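Local coordinates for DUF2787 domain-containing protein (Vibrio cholerae, PDB 2V1L), which is of unknown function but is encoded on a Vibrio cholerae pathogenicity island and shares structural homology with the human p32 protein, at residues Y76-A81 and L90-D95. Residues are numbered along the deposited sequence; the frame is centred on the assembly and turned at random.
Sequences YITDFA and LERCLD
A chi1 of -176° swings the Asp95 carboxylate away from its backbone N, and with OG1 of Thr78 lying beside the backbone N (chi1 -49°), carboxylate and hydroxyl converge across the two segments, and Thr78 OG1 donates a very short hydrogen bond of 2.5 Å to Asp95 OD1. The same rotation of Thr78 sends CG2 over one face of the Phe80 ring, near its rim, while the aliphatic run of Arg92 lies against this methyl, CG to CG2 3.8 Å. Phe80 and Arg92 point the same way, ring and guanidinium planes almost perpendicular at 86°.

The backbone pairing here is irregular. The carbonyl oxygen of Asp79 accepts two N-H groups, Cys93 N at 2.7 Å in the carbonyl plane and Leu94 N at 3.2 Å, tilted out of it. Asp79 N returns a nearly straight bond to Leu94 O, and beyond the irregularity Ala81 and Glu91 exchange a regular pair of bonds. Asp79 OD1 touches Cys93 CB, yet its hydrogen-bond partner is His58 ND1; Leu94 CD1 lies 3.9 Å from Asp79 CG, and the Leu94 side chain also touches Leu122 of helix 117-135. Cys93 and Leu94 together facing Asp79 make a worked example of the classic beta bulge, here at the end of the antiparallel hairpin of strands 72-82 and 90-93, where the chain turns a corner at Leu94 into strand 95-97.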
# COMPACT_ATOMS: atom_id res chain seq x y z
N TYR A 76 3.17 -1.87 6.57
CA TYR A 76 1.80 -1.50 6.34
C TYR A 76 1.61 -0.97 4.93
O TYR A 76 2.57 -0.55 4.29
CB TYR A 76 1.35 -0.45 7.37
CG TYR A 76 2.15 0.84 7.33
CD1 TYR A 76 3.14 1.09 8.28
CD2 TYR A 76 1.91 1.81 6.35
CE1 TYR A 76 3.88 2.27 8.26
CE2 TYR A 76 2.64 3.01 6.32
CZ TYR A 76 3.62 3.22 7.29
OH TYR A 76 4.37 4.38 7.27
N ILE A 77 0.36 -0.95 4.48
CA ILE A 77 -0.00 -0.29 3.23
C ILE A 77 -1.17 0.63 3.54
O ILE A 77 -2.16 0.17 4.07
CB ILE A 77 -0.45 -1.32 2.14
CG1 ILE A 77 0.67 -2.30 1.83
CG2 ILE A 77 -0.90 -0.60 0.85
CD1 ILE A 77 0.25 -3.45 0.90
N THR A 78 -1.04 1.92 3.20
CA THR A 78 -2.09 2.90 3.39
C THR A 78 -2.42 3.66 2.11
O THR A 78 -1.52 4.16 1.42
CB THR A 78 -1.70 3.93 4.49
OG1 THR A 78 -1.25 3.23 5.65
CG2 THR A 78 -2.91 4.79 4.90
N ASP A 79 -3.72 3.74 1.85
CA ASP A 79 -4.35 4.50 0.77
C ASP A 79 -5.08 5.66 1.46
O ASP A 79 -5.83 5.45 2.43
CB ASP A 79 -5.35 3.57 0.05
CG ASP A 79 -6.22 4.28 -0.95
OD1 ASP A 79 -6.88 5.27 -0.61
OD2 ASP A 79 -6.29 3.81 -2.09
N PHE A 80 -4.83 6.89 0.99
CA PHE A 80 -5.41 8.08 1.62
C PHE A 80 -6.36 8.72 0.66
O PHE A 80 -6.19 8.60 -0.55
CB PHE A 80 -4.35 9.13 1.96
CG PHE A 80 -3.23 8.63 2.81
CD1 PHE A 80 -3.23 8.85 4.18
CD2 PHE A 80 -2.12 7.98 2.24
CE1 PHE A 80 -2.17 8.42 4.95
CE2 PHE A 80 -1.07 7.55 3.00
CZ PHE A 80 -1.09 7.75 4.35
N ALA A 81 -7.37 9.42 1.19
CA ALA A 81 -8.31 10.17 0.39
C ALA A 81 -8.82 11.38 1.16
O ALA A 81 -8.77 11.41 2.38
CB ALA A 81 -9.48 9.27 -0.05
N LEU A 90 -6.58 15.03 3.91
CA LEU A 90 -6.26 13.63 3.62
C LEU A 90 -6.39 12.77 4.88
O LEU A 90 -5.76 13.05 5.89
CB LEU A 90 -4.84 13.50 3.04
CG LEU A 90 -4.63 13.89 1.57
CD1 LEU A 90 -3.15 14.06 1.27
CD2 LEU A 90 -5.25 12.88 0.62
N GLU A 91 -7.24 11.76 4.79
CA GLU A 91 -7.46 10.79 5.86
C GLU A 91 -7.06 9.43 5.32
O GLU A 91 -7.14 9.21 4.11
CB GLU A 91 -8.94 10.74 6.22
CG GLU A 91 -9.48 12.01 6.86
CD GLU A 91 -10.76 11.78 7.67
OE1 GLU A 91 -11.02 10.62 8.09
OE2 GLU A 91 -11.49 12.75 7.91
N ARG A 92 -6.65 8.52 6.21
CA ARG A 92 -6.45 7.11 5.84
C ARG A 92 -7.79 6.64 5.30
O ARG A 92 -8.83 6.94 5.87
CB ARG A 92 -6.06 6.24 7.05
CG ARG A 92 -4.71 6.60 7.69
CD ARG A 92 -4.29 5.48 8.64
NE ARG A 92 -3.16 5.87 9.48
CZ ARG A 92 -2.70 5.15 10.50
NH1 ARG A 92 -3.29 4.01 10.84
NH2 ARG A 92 -1.67 5.59 11.20
N CYS A 93 -7.75 5.91 4.20
CA CYS A 93 -8.97 5.49 3.52
C CYS A 93 -9.10 3.98 3.61
O CYS A 93 -10.15 3.45 3.99
CB CYS A 93 -8.89 5.92 2.06
SG CYS A 93 -10.29 5.41 1.09
N LEU A 94 -8.01 3.30 3.25
CA LEU A 94 -7.82 1.88 3.47
C LEU A 94 -6.44 1.76 4.10
O LEU A 94 -5.51 2.44 3.68
CB LEU A 94 -7.75 1.13 2.14
CG LEU A 94 -9.02 0.89 1.31
CD1 LEU A 94 -9.03 1.77 0.11
CD2 LEU A 94 -8.98 -0.58 0.84
N ASP A 95 -6.31 0.87 5.05
CA ASP A 95 -5.02 0.66 5.73
C ASP A 95 -4.87 -0.84 5.99
O ASP A 95 -5.81 -1.47 6.48
CB ASP A 95 -4.97 1.45 7.04
CG ASP A 95 -3.61 1.36 7.73
OD1 ASP A 95 -2.59 1.83 7.17
OD2 ASP A 95 -3.57 0.80 8.83